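Local coordinates for DUF4276 family protein (Pyrococcus horikoshii, PDB 2P62) that is of unknown function but belongs to a family of the Toprim-like clan, and folds round a mixed beta-sheet flanked by helices, at residues G40-R45 with L87-V92; L51-D56 with L60-A65; S77-V82 with S110-R115. All blocks are in the same frame, centred on the assembly; numbering follows the deposited sequence.

Interaction 1 of 3, residues G40-R45 with L87-V92; sequences GKWGFR and LNVEEV
The indole of W42 meets L87 and V89 in a mainly apolar contact, with no hydrogen bond joining the two segments. The principal interaction is CH-pi: L87 CD1 sits over the five-membered ring of W42, 3.9 Å from its centroid and 16° off the ring normal. The second methyl lies towards the rim, beside NE1, CE2 and CZ2, with L87 CD2 3.4 Å from W42 CZ2. Leucine suits this place because its fork lays two methyls along one large flat group.

Van der Waals packing continues at the far end of the ring, where V89 CG2 approaches W42 CH2 obliquely at 3.7 Å. With CG anti to the carbonyl carbon (chi1 -69°), W42 swings its ring off the helix end toward these residues. F37 meets the indole edge-to-face. Replacing W42 by an alanine is likely to leave the L87 methyls without their aromatic face and to open a gap beside V89.

Backbone and polar groups complete the setting. K41 O, hydrogen-bonded by S81 of helix 71-84, lies 3.6 Å from L87 CD1, while K41 NZ hydrogen-bonds to L86 O. G43 leaves the helix with positive phi (77°), a conformation that favours glycine. W42 also rests on I3, L5 and V78, so a short helix here packs against the parallel strands 2-7 and 89-97 beside helix 71-84, the layering of an alpha/beta fold.

Interaction 2 of 3, residues L51-D56 with L60-A65; sequences LVLEKD and LVIIHA
Strand 51-55 and the 60-63 part of strand 58-63 run antiparallel, their axes 4.8 Å apart at closest approach and their directions 157° from one another, with L51 facing I62, V52 facing V61 and L53 facing L60. L51 with I62 and L53 with L60 are hydrogen-bonded pairs, each closed by two reciprocal N-H...O=C bonds. The bond from L60 N to L53 O is 2.7 Å long and nearly straight at 177°, whereas the one from L51 N to I62 O, 3.0 Å, is bent to 140°. Between them V52 and V61 form a non-hydrogen-bonded pair, whose alpha carbons turn their hydrogens to the opposite strand: V52 CA lies 3.5 Å from L60 O and V61 CA 3.6 Å from L51 O.

L51, L53, L60 and I62 project from one face of the sheet. I62 joins L51 and L53, its CD1 being 3.9 Å from L53 CD1 and 4.0 Å from L51 CD2. It gets there because CG1 stands anti to the carbonyl carbon and the chain then runs on extended to CD1. L51 lies alongside I62, pointing the same way, while L53 reaches across to it. Helix 11-23 covers this face, with L60 on L21, L51 on E14 and K18, and L53 on E22; branched, apolar leucines suit a buried face packed against a helix.

V52 and V61 occupy the other face, where V61 touches I3 and L5. Beta-branched valines are well suited to extended backbone. Joined by a short turn, the two strands form an antiparallel beta hairpin, and backbone bonds from V61 to K4 and I6 of strand 2-7, and from V52 to A30, build it into a larger mixed sheet.

Interaction 3 of 3, residues S77-V82 with S110-R115; sequences SVLDSV and SFLRER
Helix 71-84 of the alpha/beta fold is joined here to the irregular loop between helix 104-109 and strand 118-120, through a salt bridge from D80 to R115 and apolar packing round L79. The guanidinium of R115 approaches D80 OD2 with its NH2 at 2.8 Å, the N-H...O angle being 143°. A weak bond runs from R115 NH1 to the same D80 OD2 at 3.3 Å. The NH2 donor stands above the carboxylate plane, and the two flat groups are turned 47° from one another. Both charges have second partners: D80 OD1 pairs with K76 and R115 NH1 with E127.

Arginine fits because its flat head can bind an acid at its edge while accepting a hydrocarbon on its face. That face receives L79 CB, 3.4 Å from R115 NH2. A bend at chi2 (-78°) folds the R115 chain so that the head lies over the leucine. Further along, L112, which also touches I124 and I131 of the sheet, crosses L79 at about a right angle, and the two residues meet through L79 CD2 and L112 CD2, 3.5 Å apart.

Overall arrangement
All three contacts belong to the same mixed-sheet part of the chain. Interaction 1 is central: its centre is about 12 Å from that of interaction 2 and about 10 Å from that of interaction 3, whereas interactions 2 and 3, with centres about 20 Å apart, do not touch. F44 packs on I63 to join interactions 1 and 2, and a probable hydrogen bond between S81 OG and K41 O joins interactions 1 and 3. Along the chain, the hairpin of interaction 2 falls between the two segments of interaction 1, and interaction 3 alternates with interaction 1. Helix 71-84 connects parallel strands 58-63 and 89-97, a beta-alpha-beta crossover passing over strand 2-7; interaction 3 adds the loop 110-115 to its helix.

Interaction 1 of 3, residues G40-R45 with L87-V92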
# COMPACT_ATOMS: atom_id res chain seq x y z
N GLY A 40 13.41 25.07 -3.50
CA GLY A 40 13.77 26.38 -2.98
C GLY A 40 12.57 27.20 -2.56
O GLY A 40 12.69 28.09 -1.71
N LYS A 41 11.41 26.90 -3.14
CA LYS A 41 10.20 27.65 -2.82
C LYS A 41 9.21 26.90 -1.93
O LYS A 41 8.59 27.50 -1.06
CB LYS A 41 9.51 28.10 -4.10
CG LYS A 41 10.36 29.06 -4.91
CD LYS A 41 9.53 30.00 -5.77
CE LYS A 41 8.76 29.27 -6.85
NZ LYS A 41 8.09 30.24 -7.75
N TRP A 42 9.08 25.59 -2.15
CA TRP A 42 8.16 24.78 -1.36
C TRP A 42 8.80 24.09 -0.16
O TRP A 42 8.12 23.80 0.82
CB TRP A 42 7.48 23.74 -2.23
CG TRP A 42 6.53 24.32 -3.22
CD1 TRP A 42 6.80 24.74 -4.49
CD2 TRP A 42 5.13 24.55 -3.01
NE1 TRP A 42 5.66 25.21 -5.09
CE2 TRP A 42 4.62 25.11 -4.20
CE3 TRP A 42 4.26 24.35 -1.93
CZ2 TRP A 42 3.27 25.46 -4.35
CZ3 TRP A 42 2.92 24.69 -2.08
CH2 TRP A 42 2.44 25.24 -3.28
N GLY A 43 10.10 23.80 -0.25
CA GLY A 43 10.78 23.14 0.85
C GLY A 43 10.49 21.65 0.93
O GLY A 43 10.70 21.03 1.98
N PHE A 44 10.02 21.08 -0.17
CA PHE A 44 9.71 19.65 -0.21
C PHE A 44 11.01 18.85 -0.35
O PHE A 44 12.06 19.42 -0.68
CB PHE A 44 8.79 19.34 -1.39
CG PHE A 44 7.42 19.97 -1.28
CD1 PHE A 44 6.61 20.13 -2.40
CD2 PHE A 44 6.93 20.40 -0.04
CE1 PHE A 44 5.35 20.72 -2.31
CE2 PHE A 44 5.67 20.99 0.06
CZ PHE A 44 4.88 21.15 -1.07
N ARG A 45 10.94 17.55 -0.09
CA ARG A 45 12.12 16.70 -0.20
C ARG A 45 12.43 16.41 -1.67
O ARG A 45 11.58 16.58 -2.54
CB ARG A 45 11.93 15.39 0.56
CG ARG A 45 10.72 14.58 0.12
CD ARG A 45 10.64 13.25 0.86
NE ARG A 45 10.69 13.40 2.32
CZ ARG A 45 11.81 13.49 3.03
NH1 ARG A 45 11.75 13.64 4.35
NH2 ARG A 45 12.99 13.43 2.44
N LEU A 87 5.22 32.64 -4.47
CA LEU A 87 4.21 31.58 -4.44
C LEU A 87 2.85 32.19 -4.17
O LEU A 87 2.71 33.07 -3.33
CB LEU A 87 4.50 30.55 -3.35
CG LEU A 87 5.25 29.28 -3.78
CD1 LEU A 87 5.43 28.36 -2.59
CD2 LEU A 87 4.47 28.58 -4.89
N ASN A 88 1.83 31.69 -4.87
CA ASN A 88 0.49 32.21 -4.67
C ASN A 88 -0.31 31.32 -3.70
O ASN A 88 -1.42 30.89 -4.02
CB ASN A 88 -0.23 32.32 -6.00
CG ASN A 88 -1.49 33.15 -5.90
OD1 ASN A 88 -2.48 32.90 -6.59
ND2 ASN A 88 -1.46 34.16 -5.03
N VAL A 89 0.26 31.06 -2.53
CA VAL A 89 -0.41 30.24 -1.53
C VAL A 89 -1.17 31.13 -0.56
O VAL A 89 -0.61 32.07 -0.00
CB VAL A 89 0.61 29.36 -0.76
CG1 VAL A 89 -0.06 28.72 0.45
CG2 VAL A 89 1.14 28.28 -1.68
N GLU A 90 -2.44 30.82 -0.36
CA GLU A 90 -3.28 31.61 0.53
C GLU A 90 -3.77 30.84 1.75
O GLU A 90 -4.18 31.43 2.75
CB GLU A 90 -4.48 32.17 -0.25
CG GLU A 90 -5.52 31.16 -0.64
CD GLU A 90 -6.60 31.77 -1.53
OE1 GLU A 90 -6.69 33.02 -1.58
OE2 GLU A 90 -7.35 31.02 -2.17
N GLU A 91 -3.77 29.51 1.67
CA GLU A 91 -4.20 28.72 2.81
C GLU A 91 -3.36 27.46 2.93
O GLU A 91 -2.91 26.89 1.93
CB GLU A 91 -5.70 28.36 2.71
CG GLU A 91 -6.63 29.56 2.50
CD GLU A 91 -8.12 29.24 2.55
OE1 GLU A 91 -8.55 28.21 1.97
OE2 GLU A 91 -8.87 30.04 3.15
N VAL A 92 -3.14 27.06 4.17
CA VAL A 92 -2.40 25.86 4.46
C VAL A 92 -3.18 25.09 5.52
O VAL A 92 -3.55 25.64 6.56
CB VAL A 92 -0.98 26.16 5.01
CG1 VAL A 92 -0.31 24.85 5.40
CG2 VAL A 92 -0.13 26.88 3.97

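Interaction 2 of 3, residues L51-D56 with L60-A65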
# COMPACT_ATOMS: atom_id res chain seq x y z
N LEU A 51 0.27 15.40 -4.77
CA LEU A 51 -0.97 15.25 -5.51
C LEU A 51 -1.56 16.64 -5.74
O LEU A 51 -1.71 17.43 -4.81
CB LEU A 51 -1.93 14.38 -4.71
CG LEU A 51 -3.34 14.19 -5.26
CD1 LEU A 51 -3.33 13.44 -6.59
CD2 LEU A 51 -4.15 13.44 -4.21
N VAL A 52 -1.88 16.94 -7.00
CA VAL A 52 -2.46 18.23 -7.36
C VAL A 52 -3.87 18.06 -7.90
O VAL A 52 -4.09 17.46 -8.95
CB VAL A 52 -1.62 18.95 -8.43
CG1 VAL A 52 -2.23 20.31 -8.75
CG2 VAL A 52 -0.20 19.12 -7.95
N LEU A 53 -4.84 18.59 -7.15
CA LEU A 53 -6.24 18.51 -7.54
C LEU A 53 -6.67 19.92 -7.93
O LEU A 53 -6.34 20.89 -7.24
CB LEU A 53 -7.09 18.00 -6.38
CG LEU A 53 -6.69 16.66 -5.75
CD1 LEU A 53 -7.76 16.25 -4.74
CD2 LEU A 53 -6.54 15.59 -6.83
N GLU A 54 -7.41 20.04 -9.03
CA GLU A 54 -7.87 21.35 -9.49
C GLU A 54 -9.34 21.42 -9.89
O GLU A 54 -9.93 20.42 -10.29
CB GLU A 54 -7.02 21.80 -10.68
CG GLU A 54 -5.56 21.97 -10.35
CD GLU A 54 -4.73 22.39 -11.55
OE1 GLU A 54 -3.52 22.64 -11.38
OE2 GLU A 54 -5.30 22.47 -12.66
N LYS A 55 -9.90 22.62 -9.76
CA LYS A 55 -11.29 22.90 -10.12
C LYS A 55 -11.47 24.42 -10.17
O LYS A 55 -11.08 25.13 -9.25
CB LYS A 55 -12.25 22.32 -9.09
CG LYS A 55 -13.72 22.56 -9.38
CD LYS A 55 -14.56 22.01 -8.25
CE LYS A 55 -16.02 22.39 -8.39
NZ LYS A 55 -16.55 21.97 -9.70
N ASP A 56 -12.05 24.90 -11.27
CA ASP A 56 -12.26 26.32 -11.47
C ASP A 56 -10.92 27.03 -11.30
O ASP A 56 -9.97 26.73 -12.03
CB ASP A 56 -13.29 26.87 -10.47
CG ASP A 56 -14.68 26.24 -10.64
OD1 ASP A 56 -15.22 26.27 -11.77
OD2 ASP A 56 -15.23 25.72 -9.63
N LEU A 60 -5.40 22.55 -5.27
CA LEU A 60 -5.11 21.98 -3.96
C LEU A 60 -3.88 21.09 -4.10
O LEU A 60 -3.89 20.11 -4.84
CB LEU A 60 -6.28 21.16 -3.45
CG LEU A 60 -7.58 21.94 -3.24
CD1 LEU A 60 -8.70 20.99 -2.92
CD2 LEU A 60 -7.39 22.97 -2.14
N VAL A 61 -2.82 21.46 -3.39
CA VAL A 61 -1.59 20.69 -3.40
C VAL A 61 -1.55 19.89 -2.11
O VAL A 61 -1.44 20.45 -1.03
CB VAL A 61 -0.36 21.63 -3.47
CG1 VAL A 61 0.92 20.81 -3.48
CG2 VAL A 61 -0.45 22.49 -4.74
N ILE A 62 -1.67 18.57 -2.24
CA ILE A 62 -1.68 17.68 -1.08
C ILE A 62 -0.36 16.93 -0.97
O ILE A 62 0.09 16.32 -1.95
CB ILE A 62 -2.81 16.65 -1.21
CG1 ILE A 62 -4.12 17.38 -1.53
CG2 ILE A 62 -2.94 15.83 0.06
CD1 ILE A 62 -5.25 16.45 -1.80
N ILE A 63 0.26 16.96 0.21
CA ILE A 63 1.51 16.25 0.43
C ILE A 63 1.40 15.40 1.69
O ILE A 63 0.67 15.73 2.61
CB ILE A 63 2.71 17.22 0.63
CG1 ILE A 63 2.48 18.11 1.85
CG2 ILE A 63 2.91 18.08 -0.59
CD1 ILE A 63 3.63 19.05 2.14
N HIS A 64 2.15 14.29 1.71
CA HIS A 64 2.17 13.39 2.86
C HIS A 64 3.56 12.79 3.02
O HIS A 64 4.43 13.02 2.17
CB HIS A 64 1.15 12.26 2.70
CG HIS A 64 1.53 11.26 1.66
ND1 HIS A 64 1.28 11.44 0.31
CD2 HIS A 64 2.15 10.06 1.76
CE1 HIS A 64 1.73 10.40 -0.36
NE2 HIS A 64 2.27 9.55 0.49
N ALA A 65 3.76 12.01 4.09
CA ALA A 65 5.05 11.37 4.38
C ALA A 65 6.19 12.37 4.25
O ALA A 65 7.27 12.05 3.75
CB ALA A 65 5.27 10.17 3.44

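Interaction 3 of 3, residues S77-V82 with S110-R115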
# COMPACT_ATOMS: atom_id res chain seq x y z
N SER A 77 9.55 27.61 4.28
CA SER A 77 9.77 27.86 2.87
C SER A 77 8.56 28.53 2.25
O SER A 77 8.66 29.64 1.73
CB SER A 77 10.05 26.55 2.13
OG SER A 77 11.08 25.81 2.74
N VAL A 78 7.42 27.85 2.28
CA VAL A 78 6.20 28.39 1.68
C VAL A 78 5.91 29.81 2.17
O VAL A 78 5.70 30.72 1.37
CB VAL A 78 4.96 27.46 1.94
CG1 VAL A 78 3.73 28.08 1.34
CG2 VAL A 78 5.18 26.09 1.31
N LEU A 79 5.93 30.00 3.49
CA LEU A 79 5.69 31.31 4.10
C LEU A 79 6.68 32.36 3.61
O LEU A 79 6.29 33.49 3.31
CB LEU A 79 5.77 31.19 5.62
CG LEU A 79 4.51 31.12 6.48
CD1 LEU A 79 3.40 30.38 5.78
CD2 LEU A 79 4.88 30.46 7.79
N ASP A 80 7.96 32.01 3.55
CA ASP A 80 8.96 32.96 3.09
C ASP A 80 8.71 33.26 1.60
O ASP A 80 8.76 34.42 1.17
CB ASP A 80 10.38 32.41 3.30
CG ASP A 80 10.83 32.48 4.78
OD1 ASP A 80 11.76 31.73 5.15
OD2 ASP A 80 10.29 33.30 5.56
N SER A 81 8.41 32.22 0.82
CA SER A 81 8.13 32.42 -0.60
C SER A 81 6.93 33.35 -0.75
O SER A 81 6.90 34.20 -1.65
CB SER A 81 7.86 31.08 -1.29
OG SER A 81 8.99 30.22 -1.20
N VAL A 82 5.92 33.21 0.11
CA VAL A 82 4.75 34.07 0.02
C VAL A 82 5.13 35.51 0.39
O VAL A 82 4.68 36.46 -0.26
CB VAL A 82 3.60 33.58 0.95
CG1 VAL A 82 2.43 34.57 0.92
CG2 VAL A 82 3.11 32.21 0.49
N SER A 110 3.89 26.09 17.27
CA SER A 110 5.29 25.92 17.66
C SER A 110 6.24 25.95 16.45
O SER A 110 7.45 26.01 16.63
CB SER A 110 5.49 24.60 18.41
OG SER A 110 5.55 23.50 17.49
N PHE A 111 5.69 25.89 15.24
CA PHE A 111 6.49 25.93 14.02
C PHE A 111 6.65 27.36 13.51
O PHE A 111 7.53 27.64 12.70
CB PHE A 111 5.83 25.09 12.91
CG PHE A 111 5.72 23.64 13.24
CD1 PHE A 111 4.65 22.88 12.78
CD2 PHE A 111 6.67 23.02 14.05
CE1 PHE A 111 4.52 21.55 13.12
CE2 PHE A 111 6.55 21.68 14.40
CZ PHE A 111 5.48 20.95 13.93
N LEU A 112 5.81 28.27 14.00
CA LEU A 112 5.83 29.66 13.56
C LEU A 112 6.56 30.65 14.46
O LEU A 112 5.96 31.61 14.94
CB LEU A 112 4.40 30.15 13.36
CG LEU A 112 3.54 29.31 12.42
CD1 LEU A 112 2.14 29.87 12.43
CD2 LEU A 112 4.13 29.30 11.01
N ARG A 113 7.84 30.41 14.69
CA ARG A 113 8.64 31.31 15.53
C ARG A 113 9.14 32.51 14.71
O ARG A 113 9.40 32.39 13.51
CB ARG A 113 9.81 30.53 16.12
CG ARG A 113 9.92 30.63 17.62
CD ARG A 113 10.96 31.66 18.01
NE ARG A 113 12.27 31.33 17.44
CZ ARG A 113 13.40 31.95 17.76
NH1 ARG A 113 13.40 32.94 18.64
NH2 ARG A 113 14.54 31.59 17.18
N GLU A 114 9.26 33.68 15.34
CA GLU A 114 9.72 34.90 14.66
C GLU A 114 8.72 35.34 13.59
O GLU A 114 9.10 35.96 12.58
CB GLU A 114 11.10 34.69 14.01
CG GLU A 114 12.24 34.45 14.99
CD GLU A 114 12.62 35.69 15.79
OE1 GLU A 114 13.47 35.57 16.70
OE2 GLU A 114 12.08 36.79 15.52
N ARG A 115 7.45 35.02 13.81
CA ARG A 115 6.37 35.36 12.87
C ARG A 115 5.32 36.20 13.57
O ARG A 115 4.99 35.94 14.73
CB ARG A 115 5.67 34.10 12.35
CG ARG A 115 6.50 33.16 11.48
CD ARG A 115 6.65 33.67 10.05
NE ARG A 115 7.40 32.72 9.24
CZ ARG A 115 7.91 32.99 8.04
NH1 ARG A 115 7.74 34.19 7.50
NH2 ARG A 115 8.59 32.06 7.38